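Local coordinates for protein acetylene hydratase (Pelobacter acetylenicus, PDB 2E7Z) that catalyses the hydration of acetylene to acetaldehyde, using a tungsten centre held by two molybdopterin guanine dinucleotides together with a [4Fe-4S] cluster, at residues E32-P35 with T36-P39; S79-Q82 with A83-I87; M526-E529 with E530-Q534; P684-G687 with F688-A691. All coordinates share one frame; numbering follows the deposited sequence.

Contact 1: residues E32-P35 with T36-P39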
ATOM      1  N   GLU A  32      -3.988 -27.942   8.584  1.00 21.41           N
ATOM      2  CA  GLU A  32      -4.231 -28.672   7.351  1.00 20.97           C
ATOM      3  C   GLU A  32      -3.381 -28.109   6.223  1.00 20.20           C
ATOM      4  O   GLU A  32      -2.992 -26.941   6.277  1.00 19.78           O
ATOM      5  CB  GLU A  32      -5.708 -28.567   6.954  1.00 22.27           C
ATOM      6  CG  GLU A  32      -6.652 -29.165   7.979  1.00 24.53           C
ATOM      7  CD  GLU A  32      -6.613 -30.677   7.991  1.00 29.58           C
ATOM      8  OE1 GLU A  32      -6.189 -31.283   6.977  1.00 31.52           O
ATOM      9  OE2 GLU A  32      -7.007 -31.260   9.021  1.00 32.01           O
ATOM     10  N   PRO A  33      -3.096 -28.924   5.193  1.00 19.41           N
ATOM     11  CA  PRO A  33      -2.352 -28.422   4.036  1.00 19.52           C
ATOM     12  C   PRO A  33      -3.178 -27.407   3.234  1.00 18.87           C
ATOM     13  O   PRO A  33      -4.116 -27.775   2.526  1.00 19.34           O
ATOM     14  CB  PRO A  33      -2.058 -29.689   3.229  1.00 20.06           C
ATOM     15  CG  PRO A  33      -3.139 -30.670   3.667  1.00 19.68           C
ATOM     16  CD  PRO A  33      -3.419 -30.366   5.083  1.00 20.21           C
ATOM     17  N   HIS A  34      -2.827 -26.134   3.366  1.00 18.28           N
ATOM     18  CA  HIS A  34      -3.574 -25.066   2.705  1.00 17.49           C
ATOM     19  C   HIS A  34      -3.031 -24.813   1.289  1.00 17.65           C
ATOM     20  O   HIS A  34      -1.803 -24.893   1.068  1.00 18.96           O
ATOM     21  CB  HIS A  34      -3.537 -23.785   3.536  1.00 17.12           C
ATOM     22  CG  HIS A  34      -4.500 -22.736   3.062  1.00 14.37           C
ATOM     23  ND1 HIS A  34      -4.162 -21.799   2.114  1.00 14.27           N
ATOM     24  CD2 HIS A  34      -5.794 -22.494   3.384  1.00 12.96           C
ATOM     25  CE1 HIS A  34      -5.202 -21.017   1.874  1.00 12.99           C
ATOM     26  NE2 HIS A  34      -6.207 -21.423   2.630  1.00 13.22           N
ATOM     27  N   PRO A  35      -3.924 -24.538   0.319  1.00 17.72           N
ATOM     28  CA  PRO A  35      -3.480 -24.341  -1.073  1.00 17.83           C
ATOM     29  C   PRO A  35      -2.512 -23.184  -1.297  1.00 17.98           C
ATOM     30  O   PRO A  35      -1.743 -23.226  -2.259  1.00 19.11           O
ATOM     31  CB  PRO A  35      -4.786 -24.087  -1.833  1.00 18.28           C
ATOM     32  CG  PRO A  35      -5.828 -24.740  -1.001  1.00 18.10           C
ATOM     33  CD  PRO A  35      -5.395 -24.508   0.419  1.00 17.25           C
ATOM     34  N   THR A  36      -2.560 -22.158  -0.446  1.00 17.53           N
ATOM     35  CA  THR A  36      -1.721 -20.968  -0.666  1.00 17.01           C
ATOM     36  C   THR A  36      -0.828 -20.620   0.505  1.00 16.87           C
ATOM     37  O   THR A  36       0.283 -20.136   0.295  1.00 18.20           O
ATOM     38  CB  THR A  36      -2.528 -19.700  -1.042  1.00 17.62           C
ATOM     39  OG1 THR A  36      -3.177 -19.180   0.125  1.00 16.84           O
ATOM     40  CG2 THR A  36      -3.556 -19.969  -2.166  1.00 17.96           C
ATOM     41  N   THR A  37      -1.297 -20.853   1.729  1.00 15.77           N
ATOM     42  CA  THR A  37      -0.536 -20.509   2.930  1.00 16.02           C
ATOM     43  C   THR A  37       0.279 -21.722   3.389  1.00 16.52           C
ATOM     44  O   THR A  37      -0.288 -22.730   3.799  1.00 16.48           O
ATOM     45  CB  THR A  37      -1.478 -20.049   4.064  1.00 15.69           C
ATOM     46  OG1 THR A  37      -2.230 -18.907   3.614  1.00 14.57           O
ATOM     47  CG2 THR A  37      -0.692 -19.681   5.306  1.00 16.32           C
ATOM     48  N   PRO A  38       1.617 -21.626   3.323  1.00 16.78           N
ATOM     49  CA  PRO A  38       2.461 -22.759   3.745  1.00 17.20           C
ATOM     50  C   PRO A  38       2.373 -23.031   5.244  1.00 17.97           C
ATOM     51  O   PRO A  38       1.920 -22.170   5.997  1.00 17.47           O
ATOM     52  CB  PRO A  38       3.887 -22.316   3.386  1.00 17.98           C
ATOM     53  CG  PRO A  38       3.774 -21.012   2.713  1.00 17.89           C
ATOM     54  CD  PRO A  38       2.404 -20.458   2.893  1.00 16.74           C
ATOM     55  N   PRO A  39       2.806 -24.235   5.696  1.00 18.69           N
ATOM     56  CA  PRO A  39       2.722 -24.548   7.126  1.00 19.10           C
ATOM     57  C   PRO A  39       3.534 -23.581   7.989  1.00 18.46           C
ATOM     58  O   PRO A  39       4.467 -22.945   7.489  1.00 19.16           O
ATOM     59  CB  PRO A  39       3.357 -25.940   7.214  1.00 19.46           C
ATOM     60  CG  PRO A  39       3.221 -26.507   5.850  1.00 19.73           C
ATOM     61  CD  PRO A  39       3.354 -25.357   4.914  1.00 20.28           C
TER
HETATM   62  O   HOH W   1      -0.289 -25.291   4.555  1.00 19.86           O
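The loop between strand 25-29 and helix 44-47 is tied at its bend by H34, whose ring nitrogen takes the backbone amides of T36 and T37. CG lies opposite the backbone N (chi1 -169°), which folds the imidazole back alongside the following residues. T36 N donates to H34 ND1 at 3.0 Å, and T37 N reaches H34 ND1 at the same 3.0 Å; both bonds are nearly straight. Neither donor is in the ring plane, T36 N standing 32° out of it and T37 N 22°. Accepting twice at ND1 implies that a neutral ring would probably carry its proton on NE2. P35 CD lies over one ring face, offset toward the rim, and T36 OG1 comes within 3.2 Å of H34 CE1. A water closes the bend, accepting from H34 N (2.9 Å) and donating to T37 O (2.7 Å). An alanine here would leave both amides without their shared acceptor and is likely to let the bend open. Beyond the bend, T36 OG1 bonds N476 of strand 474-476, T37 OG1 bonds V14 N at the start of strand 14-19, H34 touches T536 of strand 536-538, and P38 packs on helix 177-189.

Contact 2: residues S79-Q82 with A83-I87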
ATOM      1  N   SER A  79     -26.438   6.315  19.144  1.00 12.80           N
ATOM      2  CA  SER A  79     -26.845   5.122  18.400  1.00 12.30           C
ATOM      3  C   SER A  79     -26.306   5.189  16.987  1.00 12.35           C
ATOM      4  O   SER A  79     -26.038   6.275  16.491  1.00 12.59           O
ATOM      5  CB  SER A  79     -28.379   5.038  18.331  1.00 12.18           C
ATOM      6  OG  SER A  79     -28.938   6.142  17.623  1.00 15.44           O
ATOM      7  N   TRP A  80     -26.169   4.035  16.335  1.00 12.02           N
ATOM      8  CA  TRP A  80     -25.898   4.028  14.880  1.00 11.70           C
ATOM      9  C   TRP A  80     -26.957   4.827  14.106  1.00 12.55           C
ATOM     10  O   TRP A  80     -26.644   5.610  13.216  1.00 11.61           O
ATOM     11  CB  TRP A  80     -25.847   2.598  14.355  1.00 11.29           C
ATOM     12  CG  TRP A  80     -24.496   1.974  14.452  1.00 10.46           C
ATOM     13  CD1 TRP A  80     -24.020   1.194  15.474  1.00 11.00           C
ATOM     14  CD2 TRP A  80     -23.416   2.123  13.514  1.00 10.36           C
ATOM     15  NE1 TRP A  80     -22.700   0.821  15.207  1.00 11.73           N
ATOM     16  CE2 TRP A  80     -22.318   1.380  14.010  1.00  9.67           C
ATOM     17  CE3 TRP A  80     -23.282   2.792  12.300  1.00 10.17           C
ATOM     18  CZ2 TRP A  80     -21.112   1.273  13.321  1.00 10.28           C
ATOM     19  CZ3 TRP A  80     -22.061   2.689  11.606  1.00 11.15           C
ATOM     20  CH2 TRP A  80     -21.004   1.940  12.117  1.00  9.42           C
ATOM     21  N   ASP A  81     -28.228   4.634  14.476  1.00 13.04           N
ATOM     22  CA  ASP A  81     -29.312   5.284  13.769  1.00 14.90           C
ATOM     23  C   ASP A  81     -29.186   6.815  13.830  1.00 13.73           C
ATOM     24  O   ASP A  81     -29.323   7.507  12.809  1.00 14.28           O
ATOM     25  CB  ASP A  81     -30.659   4.823  14.373  1.00 15.95           C
ATOM     26  CG  ASP A  81     -31.872   5.320  13.598  1.00 21.58           C
ATOM     27  OD1 ASP A  81     -31.923   5.077  12.375  1.00 29.41           O
ATOM     28  OD2 ASP A  81     -32.791   5.928  14.216  1.00 29.00           O
ATOM     29  N   GLN A  82     -28.920   7.341  15.032  1.00 13.99           N
ATOM     30  CA  GLN A  82     -28.790   8.778  15.193  1.00 13.66           C
ATOM     31  C   GLN A  82     -27.515   9.306  14.525  1.00 13.64           C
ATOM     32  O   GLN A  82     -27.533  10.357  13.873  1.00 13.85           O
ATOM     33  CB  GLN A  82     -28.829   9.177  16.659  1.00 15.30           C
ATOM     34  CG  GLN A  82     -28.866  10.687  16.856  1.00 16.62           C
ATOM     35  CD  GLN A  82     -30.165  11.340  16.350  1.00 21.98           C
ATOM     36  OE1 GLN A  82     -31.219  10.696  16.247  1.00 25.22           O
ATOM     37  NE2 GLN A  82     -30.091  12.634  16.057  1.00 25.11           N
ATOM     38  N   ALA A  83     -26.415   8.561  14.672  1.00 12.96           N
ATOM     39  CA  ALA A  83     -25.167   8.960  14.019  1.00 12.69           C
ATOM     40  C   ALA A  83     -25.357   9.056  12.516  1.00 11.81           C
ATOM     41  O   ALA A  83     -24.979  10.038  11.921  1.00 11.56           O
ATOM     42  CB  ALA A  83     -24.046   7.970  14.348  1.00 12.37           C
ATOM     43  N   LEU A  84     -25.988   8.049  11.928  1.00 11.73           N
ATOM     44  CA  LEU A  84     -26.195   8.031  10.490  1.00 12.19           C
ATOM     45  C   LEU A  84     -27.150   9.151  10.055  1.00 11.63           C
ATOM     46  O   LEU A  84     -26.945   9.773   9.012  1.00 11.48           O
ATOM     47  CB  LEU A  84     -26.721   6.659  10.071  1.00 12.39           C
ATOM     48  CG  LEU A  84     -25.738   5.494  10.214  1.00 15.86           C
ATOM     49  CD1 LEU A  84     -26.497   4.187  10.508  1.00 19.17           C
ATOM     50  CD2 LEU A  84     -24.899   5.379   8.979  1.00 17.60           C
ATOM     51  N   ASP A  85     -28.198   9.400  10.848  1.00 12.05           N
ATOM     52  CA  ASP A  85     -29.112  10.487  10.519  1.00 12.38           C
ATOM     53  C   ASP A  85     -28.360  11.820  10.475  1.00 11.73           C
ATOM     54  O   ASP A  85     -28.520  12.603   9.534  1.00 12.51           O
ATOM     55  CB  ASP A  85     -30.215  10.605  11.566  1.00 13.17           C
ATOM     56  CG  ASP A  85     -31.309   9.548  11.409  1.00 14.47           C
ATOM     57  OD1 ASP A  85     -31.292   8.763  10.421  1.00 15.77           O
ATOM     58  OD2 ASP A  85     -32.194   9.528  12.294  1.00 18.05           O
ATOM     59  N   GLU A  86     -27.522  12.054  11.484  1.00 11.98           N
ATOM     60  CA  GLU A  86     -26.802  13.325  11.570  1.00 12.05           C
ATOM     61  C   GLU A  86     -25.730  13.455  10.500  1.00 11.73           C
ATOM     62  O   GLU A  86     -25.551  14.519   9.925  1.00 12.92           O
ATOM     63  CB  GLU A  86     -26.200  13.515  12.963  1.00 12.50           C
ATOM     64  CG  GLU A  86     -27.302  13.690  14.016  1.00 14.20           C
ATOM     65  CD  GLU A  86     -26.783  13.921  15.432  1.00 16.80           C
ATOM     66  OE1 GLU A  86     -25.562  14.119  15.613  1.00 17.89           O
ATOM     67  OE2 GLU A  86     -27.602  13.895  16.389  1.00 19.17           O
ATOM     68  N   ILE A  87     -25.020  12.360  10.250  1.00 10.54           N
ATOM     69  CA  ILE A  87     -24.000  12.352   9.202  1.00 10.36           C
ATOM     70  C   ILE A  87     -24.645  12.683   7.852  1.00 11.00           C
ATOM     71  O   ILE A  87     -24.157  13.549   7.102  1.00 11.14           O
ATOM     72  CB  ILE A  87     -23.244  11.017   9.203  1.00 10.70           C
ATOM     73  CG1 ILE A  87     -22.335  10.937  10.433  1.00  9.85           C
ATOM     74  CG2 ILE A  87     -22.405  10.865   7.945  1.00 10.56           C
ATOM     75  CD1 ILE A  87     -21.854   9.510  10.747  1.00 11.55           C
TER
HETATM   76  O   HOH W   2     -32.716  11.435  14.083  1.00 33.33           O
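Two torsion choices join Q82 to E86: Q82 sets CG opposite its backbone N (chi1 -173°) and then bends at chi2 (66°), while E86 runs extended beyond a CG placed opposite its carbonyl carbon. The amide therefore turns along the helix, and Q82 NE2 donates to E86 OE2 at 2.8 Å in a nearly straight bond. The acceptor lies in the amide plane, but the carboxylate stands 80° to that plane and is met on its anti side. The other amide atom is used too: a water donates to Q82 OE1 (2.7 Å) and to D85 OD2 (2.7 Å), bridging two side chains three residues apart. D85 and D81 bring like charges together, OD2 of one 4.1 Å from OD2 of the other, yet R501 forms salt bridges with both, which would probably offset much of the repulsion. At the start, S79 is the N-cap, its OG accepting from Q82 N at 2.9 Å, and the regular i to i+4 pattern begins with A83 N bonded to S79 O at 2.9 Å. On the buried side L84 CD1 meets the edge of the W80 indole at CE3, 3.9 Å away. These first two turns of helix 80-98 meet two elements. L84 and I87 pack on helix 491-501, where Y493 also meets the W80 ring edge-to-face; W80, A83 and I87 rest on strand 452-455, whose Y452 shares E86 OE1 with K64.

Contact 3: residues M526-E529 with E530-Q534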
ATOM      1  N   MET A 526     -23.352 -20.904  -5.854  1.00 13.35           N
ATOM      2  CA  MET A 526     -23.301 -21.204  -4.421  1.00 12.86           C
ATOM      3  C   MET A 526     -23.660 -19.998  -3.582  1.00 12.19           C
ATOM      4  O   MET A 526     -23.387 -18.854  -3.972  1.00 13.11           O
ATOM      5  CB  MET A 526     -21.902 -21.670  -3.994  1.00 12.14           C
ATOM      6  CG  MET A 526     -21.463 -23.007  -4.607  1.00 15.71           C
ATOM      7  SD  MET A 526     -19.851 -23.489  -3.976  1.00 17.37           S
ATOM      8  CE  MET A 526     -18.790 -22.866  -5.274  1.00 15.27           C
ATOM      9  N   GLU A 527     -24.223 -20.254  -2.400  1.00 11.64           N
ATOM     10  CA  GLU A 527     -24.318 -19.221  -1.383  1.00 12.03           C
ATOM     11  C   GLU A 527     -23.180 -19.435  -0.376  1.00 10.85           C
ATOM     12  O   GLU A 527     -22.474 -20.451  -0.431  1.00 10.74           O
ATOM     13  CB  GLU A 527     -25.676 -19.250  -0.681  1.00 13.62           C
ATOM     14  CG  GLU A 527     -26.806 -18.733  -1.573  1.00 16.35           C
ATOM     15  CD  GLU A 527     -28.173 -18.681  -0.903  1.00 20.72           C
ATOM     16  OE1 GLU A 527     -28.308 -18.978   0.312  1.00 24.54           O
ATOM     17  OE2 GLU A 527     -29.132 -18.343  -1.632  1.00 26.39           O
ATOM     18  N   TRP A 528     -23.027 -18.507   0.565  1.00  9.93           N
ATOM     19  CA  TRP A 528     -21.869 -18.494   1.450  1.00 10.05           C
ATOM     20  C   TRP A 528     -21.713 -19.758   2.319  1.00 10.35           C
ATOM     21  O   TRP A 528     -20.590 -20.230   2.546  1.00 10.53           O
ATOM     22  CB  TRP A 528     -21.896 -17.212   2.288  1.00 10.75           C
ATOM     23  CG  TRP A 528     -20.855 -17.156   3.360  1.00 10.74           C
ATOM     24  CD1 TRP A 528     -21.087 -17.118   4.707  1.00  9.19           C
ATOM     25  CD2 TRP A 528     -19.420 -17.156   3.193  1.00 10.36           C
ATOM     26  NE1 TRP A 528     -19.887 -17.072   5.392  1.00 10.40           N
ATOM     27  CE2 TRP A 528     -18.856 -17.116   4.486  1.00  9.56           C
ATOM     28  CE3 TRP A 528     -18.564 -17.195   2.070  1.00 10.01           C
ATOM     29  CZ2 TRP A 528     -17.472 -17.096   4.702  1.00 10.34           C
ATOM     30  CZ3 TRP A 528     -17.188 -17.178   2.288  1.00 10.45           C
ATOM     31  CH2 TRP A 528     -16.661 -17.119   3.606  1.00 10.29           C
ATOM     32  N   GLU A 529     -22.819 -20.329   2.791  1.00 11.82           N
ATOM     33  CA  GLU A 529     -22.711 -21.526   3.619  1.00 12.42           C
ATOM     34  C   GLU A 529     -21.930 -22.629   2.921  1.00 12.46           C
ATOM     35  O   GLU A 529     -21.081 -23.282   3.525  1.00 12.31           O
ATOM     36  CB  GLU A 529     -24.098 -22.025   4.053  1.00 13.73           C
ATOM     37  CG  GLU A 529     -24.034 -23.377   4.709  1.00 19.71           C
ATOM     38  CD  GLU A 529     -25.280 -23.751   5.487  1.00 26.92           C
ATOM     39  OE1 GLU A 529     -26.290 -23.010   5.438  1.00 30.78           O
ATOM     40  OE2 GLU A 529     -25.236 -24.805   6.158  1.00 30.88           O
ATOM     41  N   GLU A 530     -22.201 -22.823   1.629  1.00 11.84           N
ATOM     42  CA  GLU A 530     -21.493 -23.829   0.856  1.00 11.77           C
ATOM     43  C   GLU A 530     -20.107 -23.339   0.391  1.00 12.06           C
ATOM     44  O   GLU A 530     -19.116 -24.071   0.480  1.00 11.91           O
ATOM     45  CB  GLU A 530     -22.339 -24.219  -0.352  1.00 13.78           C
ATOM     46  CG  GLU A 530     -21.724 -25.305  -1.226  1.00 16.27           C
ATOM     47  CD  GLU A 530     -22.590 -25.699  -2.437  1.00 19.85           C
ATOM     48  OE1 GLU A 530     -23.648 -25.059  -2.709  1.00 21.78           O
ATOM     49  OE2 GLU A 530     -22.208 -26.676  -3.122  1.00 24.87           O
ATOM     50  N   TYR A 531     -20.044 -22.087  -0.039  1.00 10.72           N
ATOM     51  CA  TYR A 531     -18.832 -21.529  -0.609  1.00 10.90           C
ATOM     52  C   TYR A 531     -17.667 -21.588   0.362  1.00 10.37           C
ATOM     53  O   TYR A 531     -16.553 -21.869  -0.050  1.00 10.61           O
ATOM     54  CB  TYR A 531     -19.077 -20.082  -1.011  1.00 10.87           C
ATOM     55  CG  TYR A 531     -18.032 -19.510  -1.931  1.00  9.12           C
ATOM     56  CD1 TYR A 531     -18.081 -19.746  -3.307  1.00 10.29           C
ATOM     57  CD2 TYR A 531     -17.021 -18.687  -1.444  1.00  9.80           C
ATOM     58  CE1 TYR A 531     -17.144 -19.201  -4.172  1.00 11.81           C
ATOM     59  CE2 TYR A 531     -16.079 -18.132  -2.293  1.00  9.50           C
ATOM     60  CZ  TYR A 531     -16.137 -18.396  -3.660  1.00 10.13           C
ATOM     61  OH  TYR A 531     -15.216 -17.844  -4.533  1.00 11.24           O
ATOM     62  N   GLN A 532     -17.926 -21.315   1.645  1.00 10.24           N
ATOM     63  CA  GLN A 532     -16.839 -21.183   2.624  1.00 11.21           C
ATOM     64  C   GLN A 532     -16.196 -22.512   2.959  1.00 12.20           C
ATOM     65  O   GLN A 532     -15.168 -22.532   3.637  1.00 13.57           O
ATOM     66  CB  GLN A 532     -17.368 -20.564   3.911  1.00 11.30           C
ATOM     67  CG  GLN A 532     -18.282 -21.509   4.693  1.00 12.73           C
ATOM     68  CD  GLN A 532     -18.920 -20.815   5.844  1.00 12.70           C
ATOM     69  OE1 GLN A 532     -18.397 -20.819   6.971  1.00 14.75           O
ATOM     70  NE2 GLN A 532     -20.038 -20.151   5.557  1.00 13.58           N
ATOM     71  N   LYS A 533     -16.795 -23.608   2.490  1.00 12.18           N
ATOM     72  CA  LYS A 533     -16.300 -24.934   2.829  1.00 13.27           C
ATOM     73  C   LYS A 533     -14.999 -25.282   2.111  1.00 13.77           C
ATOM     74  O   LYS A 533     -14.293 -26.193   2.530  1.00 16.10           O
ATOM     75  CB  LYS A 533     -17.381 -25.999   2.616  1.00 13.80           C
ATOM     76  CG  LYS A 533     -18.552 -25.854   3.596  1.00 15.02           C
ATOM     77  CD  LYS A 533     -19.641 -26.879   3.298  1.00 18.04           C
ATOM     78  CE  LYS A 533     -20.797 -26.727   4.272  1.00 21.68           C
ATOM     79  NZ  LYS A 533     -21.851 -27.766   4.068  1.00 24.24           N
ATOM     80  N   GLN A 534     -14.689 -24.569   1.032  1.00 12.17           N
ATOM     81  CA  GLN A 534     -13.449 -24.782   0.315  1.00 11.63           C
ATOM     82  C   GLN A 534     -12.507 -23.634   0.613  1.00 11.36           C
ATOM     83  O   GLN A 534     -12.934 -22.478   0.671  1.00 10.83           O
ATOM     84  CB  GLN A 534     -13.758 -24.828  -1.168  1.00 11.67           C
ATOM     85  CG  GLN A 534     -12.523 -25.041  -2.035  1.00 14.74           C
ATOM     86  CD  GLN A 534     -12.847 -25.362  -3.489  1.00 15.88           C
ATOM     87  OE1 GLN A 534     -13.690 -26.210  -3.776  1.00 17.43           O
ATOM     88  NE2 GLN A 534     -12.153 -24.708  -4.413  1.00 15.74           N
TER
HETATM   89  O   HOH W   3     -25.118 -22.996  -1.844  1.00 15.41           O
HETATM   90  O   HOH W   4     -18.557 -17.866   8.203  1.00 15.79           O
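The start of the short helix 528-531, with E527 at the N-cap position and N518 OD1 accepting from W528 N, carries this contact, in which the side chain of Q532 is laid across the indole of W528. Q532 CG sits between the backbone N and the carbonyl carbon (chi1 70°), turning the extended chain back over the ring. The result is a CH-pi contact: Q532 CB stands 3.5 Å from the centroid of the six-membered ring of W528, only 12° off its normal, while NE2 lies over the same indole nearer its five-membered half. NE2 also donates to W528 O at 3.1 Å, from 56° out of the carbonyl plane, so that oxygen is held from opposite faces by Q532 NE2 and Q532 N, the latter at 3.0 Å. Q479 NE2 donates to Q532 OE1, so the amide is gripped at both its polar atoms, which would limit its rotation. An alanine in place of W528 would probably deprive Q532 of its flat support and open a gap toward L514 and I517 of helix 513-520. On another side of the helix, M526 CE packs 3.8 Å from Y531 CD1, with the sulfur in an oblique Met-aromatic approach, and Y531 CD2 meets the indole edge at W528 CZ3, 4.0 Å away. E530 crosses M526 and reaches the helix start through a water that donates to E530 OE1 (2.7 Å) and accepts from E527 N (2.9 Å).

Contact 4: residues P684-G687 with F688-A691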
ATOM      1  N   PRO A 684      -5.023  18.021  20.955  1.00 13.16           N
ATOM      2  CA  PRO A 684      -3.835  18.709  20.465  1.00 13.73           C
ATOM      3  C   PRO A 684      -2.737  18.892  21.511  1.00 14.17           C
ATOM      4  O   PRO A 684      -1.558  18.973  21.155  1.00 14.34           O
ATOM      5  CB  PRO A 684      -4.384  20.069  20.001  1.00 13.82           C
ATOM      6  CG  PRO A 684      -5.626  20.266  20.816  1.00 14.13           C
ATOM      7  CD  PRO A 684      -6.215  18.896  20.944  1.00 14.65           C
ATOM      8  N   GLU A 685      -3.105  18.935  22.790  1.00 14.58           N
ATOM      9  CA  GLU A 685      -2.086  19.165  23.821  1.00 15.86           C
ATOM     10  C   GLU A 685      -1.022  18.059  23.911  1.00 15.89           C
ATOM     11  O   GLU A 685       0.129  18.326  24.290  1.00 17.20           O
ATOM     12  CB  GLU A 685      -2.735  19.390  25.187  1.00 16.72           C
ATOM     13  CG  GLU A 685      -3.397  20.743  25.320  1.00 23.14           C
ATOM     14  CD  GLU A 685      -3.928  20.976  26.723  1.00 29.65           C
ATOM     15  OE1 GLU A 685      -4.948  20.343  27.085  1.00 35.07           O
ATOM     16  OE2 GLU A 685      -3.328  21.781  27.470  1.00 35.47           O
ATOM     17  N   THR A 686      -1.393  16.833  23.531  1.00 14.58           N
ATOM     18  CA  THR A 686      -0.442  15.731  23.463  1.00 14.34           C
ATOM     19  C   THR A 686      -0.004  15.461  22.001  1.00 13.12           C
ATOM     20  O   THR A 686       0.610  14.422  21.723  1.00 14.07           O
ATOM     21  CB  THR A 686      -1.037  14.441  24.056  1.00 14.68           C
ATOM     22  OG1 THR A 686      -2.210  14.078  23.316  1.00 15.13           O
ATOM     23  CG2 THR A 686      -1.432  14.621  25.534  1.00 15.34           C
ATOM     24  N   GLY A 687      -0.299  16.381  21.073  1.00 12.45           N
ATOM     25  CA  GLY A 687      -0.028  16.144  19.654  1.00 11.87           C
ATOM     26  C   GLY A 687      -0.822  14.951  19.157  1.00 10.77           C
ATOM     27  O   GLY A 687      -0.308  14.148  18.395  1.00 10.89           O
ATOM     28  N   PHE A 688      -2.054  14.809  19.645  1.00 10.10           N
ATOM     29  CA  PHE A 688      -2.948  13.702  19.310  1.00  9.95           C
ATOM     30  C   PHE A 688      -2.311  12.379  19.683  1.00 10.35           C
ATOM     31  O   PHE A 688      -2.023  11.508  18.845  1.00 10.29           O
ATOM     32  CB  PHE A 688      -3.412  13.806  17.842  1.00  9.78           C
ATOM     33  CG  PHE A 688      -4.102  15.098  17.573  1.00 10.02           C
ATOM     34  CD1 PHE A 688      -5.411  15.276  17.980  1.00  9.88           C
ATOM     35  CD2 PHE A 688      -3.412  16.179  17.023  1.00 10.31           C
ATOM     36  CE1 PHE A 688      -6.050  16.506  17.824  1.00 11.97           C
ATOM     37  CE2 PHE A 688      -4.043  17.403  16.860  1.00 11.37           C
ATOM     38  CZ  PHE A 688      -5.357  17.571  17.229  1.00 10.75           C
ATOM     39  N   SER A 689      -2.073  12.274  20.990  1.00 10.89           N
ATOM     40  CA  SER A 689      -1.513  11.067  21.597  1.00 10.80           C
ATOM     41  C   SER A 689      -0.173  10.722  20.945  1.00 11.27           C
ATOM     42  O   SER A 689       0.124   9.553  20.669  1.00 11.43           O
ATOM     43  CB  SER A 689      -2.491   9.890  21.537  1.00 11.25           C
ATOM     44  OG  SER A 689      -3.732  10.233  22.124  1.00 12.42           O
ATOM     45  N   GLY A 690       0.645  11.750  20.732  1.00 10.52           N
ATOM     46  CA  GLY A 690       1.992  11.547  20.219  1.00 11.37           C
ATOM     47  C   GLY A 690       2.160  11.490  18.714  1.00 10.51           C
ATOM     48  O   GLY A 690       3.284  11.436  18.230  1.00 11.02           O
ATOM     49  N   ALA A 691       1.054  11.504  17.971  1.00  9.72           N
ATOM     50  CA  ALA A 691       1.140  11.501  16.511  1.00  9.48           C
ATOM     51  C   ALA A 691       2.068  12.591  15.982  1.00  9.35           C
ATOM     52  O   ALA A 691       2.884  12.327  15.101  1.00  9.80           O
ATOM     53  CB  ALA A 691      -0.241  11.715  15.956  1.00 10.05           C
TER
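F688 packs on P684 at the head of a type I' turn, F688 to A691, that leads into helix 691-694. Its side chain can be followed outward. CB sits 3.1 Å from G687 C, the normal spacing across the peptide link. CG is placed opposite the carbonyl carbon (chi1 -58°), which swings the ring back toward the 3-10 segment at 684-685. CD2 still borders G687, 3.6 Å from its C. Further out the proline takes over: CE1 comes 3.6 Å from P684 N, CE2 meets P684 CA at 3.8 Å, and CZ touches P684 CB at 3.9 Å. The pyrrolidine thus lies over one face of the phenyl ring, the evidence being a CH-pi contact in which P684 CA is 4.0 Å from the F688 centroid and 20° off the normal. Q448 and L449 also touch the ring.

The backbone behind it is unusual. G687, F688, S689 and G690 all have positive phi, so the chain coils with left-handed sense. At G690 (phi 87°) a side chain would crowd the carbonyl oxygen of S689, and G690 occupies the N-cap position of the helix that follows. T686 steadies the coil through two acceptors. Its OG1, which also bonds E681 O, receives S689 N at 2.9 Å, while S689 OG bonds Q448 NE2 and the same E681 O. One residue further on, G690 N donates to T686 O at 2.9 Å, the O(i) to N(i+4) bond that closes the coil.

Overall arrangement
The four are local contacts, each within one continuous run of residues, none touching another, set round the cofactors rather than on them. Contact 1 approaches the iron-sulfur cluster: the T37 side chain is about 7 Å from it. Contact 3 is its nearest companion, with centres about 19 Å apart and nearest atoms about 7 Å; Y535 and T536, directly after contact 3, pack against H34. Contact 2 approaches the dinucleotide from elsewhere, W80 being about 9 Å from an MGD and about 4 Å from the cofactor-binding Y439. Contact 4, about 28 Å from contact 2 between centres, brings A691 to about 11 Å from an MGD. Contacts 3 and 4 are farthest apart, centres about 46 Å.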